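Local coordinates for hypothetical protein (Geobacillus stearothermophilus, PDB 1SFS) that is of unknown function but has a glycoside hydrolase-like domain and has been considered a possible bacterial lysozyme, at residues Q41-V46 with Y81-L86; T48-P53 with C224-N229. One frame throughout, in Å; residues are numbered along the deposited sequence. Where two conformers were deposited one is given.

Interaction 1. Residues Q41-V46 with Y81-L86; sequences QLFQCV and YGVKVL
Phe-43 and Tyr-81 form a face-to-face aromatic stack between helix 40-49 and the turn that leads from helix 72-80 into strand 84-89. The ring planes differ by only 5°, and their centroids are 3.6 Å apart. The closest carbons are Phe-43 CE2 and Tyr-81 CD1, at 3.4 Å. The two side chains run antiparallel across each other, which carries Tyr-81 CB over the phenyl face, 4.0 Å from its centroid, as a CH-pi contact. Phe-43 has CG anti to its own N (chi1 174°), an orientation that turns its ring toward the incoming turn. Val-83 adds its CG2 methyl at 4.0 Å from Phe-43 CE1. A tyrosine suits this half-open place because its ring stacks while its OH hydrogen-bonds to Asp-40 OD1, which also accepts from Gln-44 NE2; Gln-44 OE1 is hydrogen-bonded to Arg-47 NE. A leucine in place of Tyr-81 would probably leave Phe-43 without its flat stacking partner and Asp-40 without the phenolic hydroxyl. Gly-82, at positive phi, ends helix 72-80 in a Schellman motif and lets the chain turn into the strand. The stack joins consecutive helices of adjoining beta-alpha units, consistent with the beta/alpha fold of the family.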
ATOM      1  N   GLN A  41      11.328  -7.813 -17.915  0.61  9.80           N
ATOM      2  CA  GLN A  41      12.543  -6.978 -17.881  0.61 10.14           C
ATOM      3  C   GLN A  41      12.699  -6.257 -16.546  0.61 10.23           C
ATOM      4  O   GLN A  41      13.803  -6.302 -15.989  0.61 11.46           O
ATOM      5  CB  GLN A  41      12.603  -6.038 -19.073  0.61 11.25           C
ATOM      6  CG  GLN A  41      13.033  -6.791 -20.327  0.61 10.06           C
ATOM      7  CD  GLN A  41      14.482  -7.151 -20.533  0.61 15.40           C
ATOM      8  OE1 GLN A  41      15.321  -6.892 -19.678  0.61 21.71           O
ATOM      9  NE2 GLN A  41      14.899  -7.749 -21.657  0.61 16.92           N
ATOM     10  N   LEU A  42      11.640  -5.660 -16.019  1.00  9.88           N
ATOM     11  CA  LEU A  42      11.731  -4.937 -14.759  1.00 10.01           C
ATOM     12  C   LEU A  42      11.931  -5.923 -13.622  1.00  9.65           C
ATOM     13  O   LEU A  42      12.711  -5.663 -12.707  1.00 10.87           O
ATOM     14  CB  LEU A  42      10.492  -4.072 -14.534  1.00 10.38           C
ATOM     15  CG  LEU A  42      10.474  -3.246 -13.256  1.00 10.61           C
ATOM     16  CD1 LEU A  42      11.677  -2.334 -13.102  1.00 15.09           C
ATOM     17  CD2 LEU A  42       9.223  -2.441 -13.166  1.00 12.25           C
ATOM     18  N   PHE A  43      11.225  -7.052 -13.622  1.00  9.35           N
ATOM     19  CA  PHE A  43      11.447  -8.074 -12.576  1.00  9.79           C
ATOM     20  C   PHE A  43      12.863  -8.507 -12.580  1.00  9.87           C
ATOM     21  O   PHE A  43      13.473  -8.624 -11.482  1.00 11.20           O
ATOM     22  CB  PHE A  43      10.442  -9.238 -12.776  1.00 10.23           C
ATOM     23  CG  PHE A  43      10.746 -10.351 -11.818  1.00 10.25           C
ATOM     24  CD1 PHE A  43      10.417 -10.343 -10.487  1.00 11.77           C
ATOM     25  CD2 PHE A  43      11.444 -11.465 -12.290  1.00 12.68           C
ATOM     26  CE1 PHE A  43      10.806 -11.381  -9.595  1.00 12.12           C
ATOM     27  CE2 PHE A  43      11.844 -12.497 -11.480  1.00 14.21           C
ATOM     28  CZ  PHE A  43      11.529 -12.397 -10.165  1.00 13.91           C
ATOM     29  N   GLN A  44      13.412  -8.830 -13.722  1.00 10.98           N
ATOM     30  CA  GLN A  44      14.814  -9.300 -13.749  1.00 12.64           C
ATOM     31  C   GLN A  44      15.768  -8.230 -13.308  1.00 13.16           C
ATOM     32  O   GLN A  44      16.784  -8.577 -12.666  1.00 15.31           O
ATOM     33  CB  GLN A  44      15.130  -9.814 -15.167  1.00 14.44           C
ATOM     34  CG  GLN A  44      14.319 -11.016 -15.623  1.00 13.73           C
ATOM     35  CD  GLN A  44      14.325 -12.262 -14.775  1.00 15.40           C
ATOM     36  OE1 GLN A  44      15.242 -12.486 -13.976  1.00 18.36           O
ATOM     37  NE2 GLN A  44      13.279 -13.078 -14.842  1.00 17.54           N
ATOM     38  N   CYS A  45      15.516  -6.963 -13.613  1.00 12.95           N
ATOM     39  CA  CYS A  45      16.350  -5.879 -13.093  1.00 14.37           C
ATOM     40  C   CYS A  45      16.392  -5.950 -11.591  1.00 12.84           C
ATOM     41  O   CYS A  45      17.452  -5.934 -10.961  1.00 14.99           O
ATOM     42  CB  CYS A  45      15.845  -4.486 -13.510  1.00 16.35           C
ATOM     43  SG  CYS A  45      16.844  -3.067 -13.006  1.00 20.43           S
ATOM     44  N   VAL A  46      15.226  -5.993 -10.985  1.00 11.87           N
ATOM     45  CA  VAL A  46      15.177  -6.040  -9.520  1.00 11.68           C
ATOM     46  C   VAL A  46      15.877  -7.278  -8.963  1.00 12.49           C
ATOM     47  O   VAL A  46      16.684  -7.211  -8.067  1.00 13.73           O
ATOM     48  CB  VAL A  46      13.733  -5.925  -9.039  1.00 10.95           C
ATOM     49  CG1 VAL A  46      13.631  -6.143  -7.540  1.00 12.29           C
ATOM     50  CG2 VAL A  46      13.148  -4.552  -9.376  1.00 11.89           C
ATOM     51  N   TYR A  81       6.319 -15.507 -10.651  1.00  8.90           N
ATOM     52  CA  TYR A  81       7.590 -15.403  -9.953  1.00  9.05           C
ATOM     53  C   TYR A  81       7.515 -15.738  -8.474  1.00  9.32           C
ATOM     54  O   TYR A  81       8.498 -15.626  -7.752  1.00 10.54           O
ATOM     55  CB  TYR A  81       8.158 -14.007 -10.152  1.00 10.58           C
ATOM     56  CG  TYR A  81       8.371 -13.583 -11.554  1.00 12.62           C
ATOM     57  CD1 TYR A  81       9.091 -14.305 -12.446  1.00 17.30           C
ATOM     58  CD2 TYR A  81       7.802 -12.370 -11.961  1.00 15.91           C
ATOM     59  CE1 TYR A  81       9.254 -13.819 -13.761  1.00 18.41           C
ATOM     60  CE2 TYR A  81       7.922 -11.862 -13.191  1.00 17.56           C
ATOM     61  CZ  TYR A  81       8.655 -12.623 -14.086  1.00 17.49           C
ATOM     62  OH  TYR A  81       8.769 -12.079 -15.359  1.00 28.84           O
ATOM     63  N   GLY A  82       6.315 -16.120  -7.999  1.00  9.65           N
ATOM     64  CA  GLY A  82       6.187 -16.362  -6.560  1.00 10.45           C
ATOM     65  C   GLY A  82       6.149 -15.080  -5.735  1.00 10.46           C
ATOM     66  O   GLY A  82       6.497 -15.107  -4.526  1.00 12.76           O
ATOM     67  N   VAL A  83       5.777 -13.972  -6.385  1.00  8.94           N
ATOM     68  CA  VAL A  83       5.702 -12.658  -5.759  1.00  8.78           C
ATOM     69  C   VAL A  83       4.233 -12.325  -5.516  1.00  8.71           C
ATOM     70  O   VAL A  83       3.373 -12.606  -6.355  1.00 10.14           O
ATOM     71  CB  VAL A  83       6.375 -11.650  -6.714  1.00  8.40           C
ATOM     72  CG1 VAL A  83       6.272 -10.208  -6.145  1.00  9.51           C
ATOM     73  CG2 VAL A  83       7.818 -11.982  -6.941  1.00  9.97           C
ATOM     74  N   LYS A  84       3.951 -11.721  -4.366  0.61  8.72           N
ATOM     75  CA  LYS A  84       2.622 -11.260  -4.010  0.61  8.75           C
ATOM     76  C   LYS A  84       2.359  -9.851  -4.549  0.61  7.91           C
ATOM     77  O   LYS A  84       3.242  -8.994  -4.441  0.61 11.15           O
ATOM     78  CB  LYS A  84       2.489 -11.237  -2.492  0.61  9.40           C
ATOM     79  CG  LYS A  84       2.547 -12.550  -1.791  0.61 11.93           C
ATOM     80  CD  LYS A  84       1.255 -13.321  -1.933  0.61 14.73           C
ATOM     81  CE  LYS A  84       1.266 -14.706  -1.327  0.61 20.33           C
ATOM     82  NZ  LYS A  84      -0.151 -15.108  -1.067  0.61 36.97           N
ATOM     83  N   VAL A  85       1.171  -9.608  -5.079  1.00  8.69           N
ATOM     84  CA  VAL A  85       0.774  -8.274  -5.483  1.00  8.53           C
ATOM     85  C   VAL A  85       0.279  -7.493  -4.262  1.00  8.43           C
ATOM     86  O   VAL A  85      -0.553  -8.018  -3.513  1.00  9.70           O
ATOM     87  CB  VAL A  85      -0.345  -8.349  -6.538  1.00 11.73           C
ATOM     88  CG1 VAL A  85      -0.746  -6.942  -6.953  1.00 14.51           C
ATOM     89  CG2 VAL A  85       0.050  -9.213  -7.711  1.00 14.05           C
ATOM     90  N   LEU A  86       0.746  -6.274  -4.065  0.62  8.05           N
ATOM     91  CA  LEU A  86       0.364  -5.364  -2.976  0.62  8.43           C
ATOM     92  C   LEU A  86      -0.428  -4.208  -3.612  0.62  7.16           C
ATOM     93  O   LEU A  86       0.187  -3.269  -4.147  0.62  7.52           O
ATOM     94  CB  LEU A  86       1.673  -4.989  -2.261  0.62  8.95           C
ATOM     95  CG  LEU A  86       1.671  -3.790  -1.320  0.62  8.21           C
ATOM     96  CD1 LEU A  86       0.600  -4.052  -0.277  0.62 10.49           C
ATOM     97  CD2 LEU A  86       3.004  -3.505  -0.656  0.62  9.43           C
TER

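Interaction 2. Residues T48-P53 with C224-N229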
ATOM      1  N   THR A  48      18.138  -9.260 -10.060  1.00 17.81           N
ATOM      2  CA  THR A  48      19.568  -9.376 -10.221  1.00 23.46           C
ATOM      3  C   THR A  48      20.312  -8.175  -9.638  1.00 22.52           C
ATOM      4  O   THR A  48      21.484  -8.305  -9.228  1.00 27.46           O
ATOM      5  CB  THR A  48      19.969  -9.581 -11.688  1.00 27.28           C
ATOM      6  OG1 THR A  48      19.544  -8.467 -12.484  1.00 28.81           O
ATOM      7  CG2 THR A  48      19.328 -10.837 -12.289  1.00 30.94           C
ATOM      8  N   GLU A  49      19.721  -6.980  -9.602  0.52 20.06           N
ATOM      9  CA  GLU A  49      20.372  -5.774  -9.119  0.52 20.00           C
ATOM     10  C   GLU A  49      20.066  -5.418  -7.650  0.52 18.35           C
ATOM     11  O   GLU A  49      20.860  -4.660  -7.047  0.52 19.45           O
ATOM     12  CB  GLU A  49      19.992  -4.504  -9.884  0.52 22.53           C
ATOM     13  CG  GLU A  49      20.358  -4.518 -11.341  0.52 24.94           C
ATOM     14  CD  GLU A  49      21.812  -4.318 -11.705  0.52 29.05           C
ATOM     15  OE1 GLU A  49      22.563  -3.649 -10.963  0.52 33.84           O
ATOM     16  OE2 GLU A  49      22.219  -4.795 -12.780  0.52 37.12           O
ATOM     17  N   LEU A  50      18.962  -5.902  -7.114  1.00 15.23           N
ATOM     18  CA  LEU A  50      18.561  -5.525  -5.747  1.00 13.97           C
ATOM     19  C   LEU A  50      18.294  -6.743  -4.899  1.00 13.08           C
ATOM     20  O   LEU A  50      18.772  -6.778  -3.735  1.00 13.82           O
ATOM     21  CB  LEU A  50      17.312  -4.636  -5.776  1.00 13.33           C
ATOM     22  CG  LEU A  50      17.535  -3.208  -6.254  1.00 15.01           C
ATOM     23  CD1 LEU A  50      16.177  -2.536  -6.468  1.00 15.95           C
ATOM     24  CD2 LEU A  50      18.416  -2.361  -5.317  1.00 17.67           C
ATOM     25  N   GLY A  51      17.529  -7.685  -5.357  1.00 13.32           N
ATOM     26  CA  GLY A  51      17.175  -8.810  -4.575  1.00 13.21           C
ATOM     27  C   GLY A  51      15.862  -9.425  -5.046  1.00 11.80           C
ATOM     28  O   GLY A  51      15.249  -8.990  -5.998  1.00 13.19           O
ATOM     29  N   TYR A  52      15.430 -10.468  -4.358  1.00 12.48           N
ATOM     30  CA  TYR A  52      14.243 -11.185  -4.783  1.00 11.57           C
ATOM     31  C   TYR A  52      13.034 -10.642  -4.020  1.00 10.68           C
ATOM     32  O   TYR A  52      12.919 -10.871  -2.824  1.00 12.24           O
ATOM     33  CB  TYR A  52      14.395 -12.718  -4.520  1.00 13.61           C
ATOM     34  CG  TYR A  52      13.509 -13.428  -5.476  1.00 12.45           C
ATOM     35  CD1 TYR A  52      14.052 -14.104  -6.579  1.00 12.62           C
ATOM     36  CD2 TYR A  52      12.141 -13.435  -5.353  1.00 12.44           C
ATOM     37  CE1 TYR A  52      13.223 -14.758  -7.478  1.00 11.75           C
ATOM     38  CE2 TYR A  52      11.289 -14.050  -6.280  1.00 11.79           C
ATOM     39  CZ  TYR A  52      11.837 -14.702  -7.329  1.00 11.53           C
ATOM     40  OH  TYR A  52      11.057 -15.327  -8.269  1.00 11.52           O
ATOM     41  N   PRO A  53      12.139  -9.901  -4.668  1.00 10.55           N
ATOM     42  CA  PRO A  53      11.042  -9.298  -3.899  1.00  9.87           C
ATOM     43  C   PRO A  53      10.036 -10.350  -3.525  1.00 10.01           C
ATOM     44  O   PRO A  53       9.654 -11.179  -4.367  1.00 12.28           O
ATOM     45  CB  PRO A  53      10.513  -8.262  -4.866  1.00 10.99           C
ATOM     46  CG  PRO A  53      10.725  -8.911  -6.218  1.00 11.46           C
ATOM     47  CD  PRO A  53      12.046  -9.626  -6.102  1.00 11.38           C
ATOM     48  N   CYS A 224      17.112   0.392 -10.668  1.00 21.05           N
ATOM     49  CA  CYS A 224      15.850  -0.052 -11.174  1.00 19.62           C
ATOM     50  C   CYS A 224      14.796   0.966 -10.674  1.00 14.91           C
ATOM     51  O   CYS A 224      14.980   1.454  -9.554  1.00 16.67           O
ATOM     52  CB  CYS A 224      15.349  -1.463 -10.755  1.00 21.11           C
ATOM     53  SG  CYS A 224      16.554  -2.793 -10.940  1.00 21.47           S
ATOM     54  N   PRO A 225      13.792   1.273 -11.460  1.00 14.62           N
ATOM     55  CA  PRO A 225      12.837   2.326 -11.103  1.00 14.33           C
ATOM     56  C   PRO A 225      11.753   1.829 -10.161  1.00 13.43           C
ATOM     57  O   PRO A 225      10.561   1.707 -10.448  1.00 14.19           O
ATOM     58  CB  PRO A 225      12.259   2.744 -12.460  1.00 15.80           C
ATOM     59  CG  PRO A 225      12.302   1.470 -13.258  1.00 17.89           C
ATOM     60  CD  PRO A 225      13.585   0.798 -12.825  1.00 17.28           C
ATOM     61  N   VAL A 226      12.198   1.519  -8.929  1.00 11.34           N
ATOM     62  CA  VAL A 226      11.354   0.994  -7.885  1.00 10.08           C
ATOM     63  C   VAL A 226      11.683   1.642  -6.545  1.00  9.80           C
ATOM     64  O   VAL A 226      12.769   2.224  -6.348  1.00 11.93           O
ATOM     65  CB  VAL A 226      11.516  -0.533  -7.740  1.00  9.70           C
ATOM     66  CG1 VAL A 226      11.276  -1.245  -9.054  1.00 12.21           C
ATOM     67  CG2 VAL A 226      12.887  -0.953  -7.179  1.00 11.07           C
ATOM     68  N   ASP A 227      10.756   1.541  -5.629  1.00  9.16           N
ATOM     69  CA  ASP A 227      10.964   1.840  -4.215  1.00  9.62           C
ATOM     70  C   ASP A 227      11.172   0.537  -3.469  1.00  8.73           C
ATOM     71  O   ASP A 227      10.756  -0.525  -3.919  1.00  9.23           O
ATOM     72  CB  ASP A 227       9.771   2.546  -3.619  1.00 10.15           C
ATOM     73  CG  ASP A 227       9.370   3.725  -4.470  1.00 11.81           C
ATOM     74  OD1 ASP A 227       8.147   3.852  -4.805  1.00 13.87           O
ATOM     75  OD2 ASP A 227      10.181   4.584  -4.836  1.00 14.70           O
ATOM     76  N   THR A 228      11.796   0.600  -2.275  1.00  9.00           N
ATOM     77  CA  THR A 228      12.095  -0.567  -1.491  1.00  8.20           C
ATOM     78  C   THR A 228      11.346  -0.563  -0.162  1.00  7.86           C
ATOM     79  O   THR A 228      11.220   0.443   0.519  1.00  9.03           O
ATOM     80  CB  THR A 228      13.608  -0.742  -1.248  1.00  9.49           C
ATOM     81  OG1 THR A 228      14.144   0.423  -0.608  1.00 10.54           O
ATOM     82  CG2 THR A 228      14.353  -0.947  -2.571  1.00 11.16           C
ATOM     83  N   ASN A 229      10.864  -1.773   0.188  1.00  7.76           N
ATOM     84  CA  ASN A 229       9.978  -1.960   1.343  1.00  7.52           C
ATOM     85  C   ASN A 229      10.423  -3.152   2.161  1.00  7.71           C
ATOM     86  O   ASN A 229      11.043  -4.100   1.659  1.00  8.43           O
ATOM     87  CB  ASN A 229       8.553  -2.231   0.882  1.00  7.48           C
ATOM     88  CG  ASN A 229       7.978  -1.094   0.090  1.00  7.77           C
ATOM     89  OD1 ASN A 229       7.567  -0.094   0.627  1.00  8.31           O
ATOM     90  ND2 ASN A 229       7.918  -1.272  -1.231  1.00 12.15           N
TER
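Leu-50 and Val-226 meet through methyl groups, and no flat group takes part in the touching between 48-53 and 224-229. The carboxylate of Glu-49 leads away from the other segment in the modelled conformer, and the ring of Tyr-52 is engaged instead with Phe-43, edge to face. What remains is an aliphatic and sulfur contact. Leu-50 CD1 and Val-226 CG2 meet end on through single methyls, 3.7 Å apart. With CG1 of Val-226 anti to the carbonyl carbon (chi1 -55°), CG2 is left between the backbone N and C and faces Leu-50. A beta-branched valine suits the place, offering a methyl close to the backbone. Cys-224 SG is bonded to Cys-45 SG of helix 40-49, and Leu-50 and Glu-49 pack against this disulfide. Leu-50 CD1 lies loosely, 4.5 Å from Cys-224 SG, whereas Glu-49 CB comes to 4.0 Å from the same sulfur. Helix 40-49 connects strand 29-33 to strand 55-59, a beta-alpha-beta unit, and 224-226 lead into strand 227-231, which pairs with 29-33 where the sheet closes on itself. Pro-225 is the centre of an inverse gamma turn, marked by a weak Val-226 N to Cys-224 O bond of 2.9 Å, and this tight bend lets Cys-224 and Val-226 both point at the other segment. Gly-51, one residue beyond Leu-50, has phi 155°, where a CB would be jammed against the carbonyl O of Leu-50. Trp-30 of strand 29-33 also packs on Leu-50, and Val-46 touches both Cys-224 and Val-226.

Overall arrangement
Interactions 1 and 2 lie about 9 Å apart, centre to centre, to one side of the molecule; both draw on helix 40-49 and border one sheet. Their segments interleave along the chain: 41-46, 48-53, 81-86, then 224-229 far later. They are joined covalently by the disulfide between Cys-45 SG and Cys-224 SG (2.1 Å), and also by a probable hydrogen bond between Tyr-52 OH and Tyr-81 O at 2.6 Å. Val-83 CG2 packs on Pro-53 O as well. One early helix is thus tied both to the entrance of strand 84-89 and to the approach of the closing strand 227-231, linking the first beta-alpha unit to the last strand of the sheet.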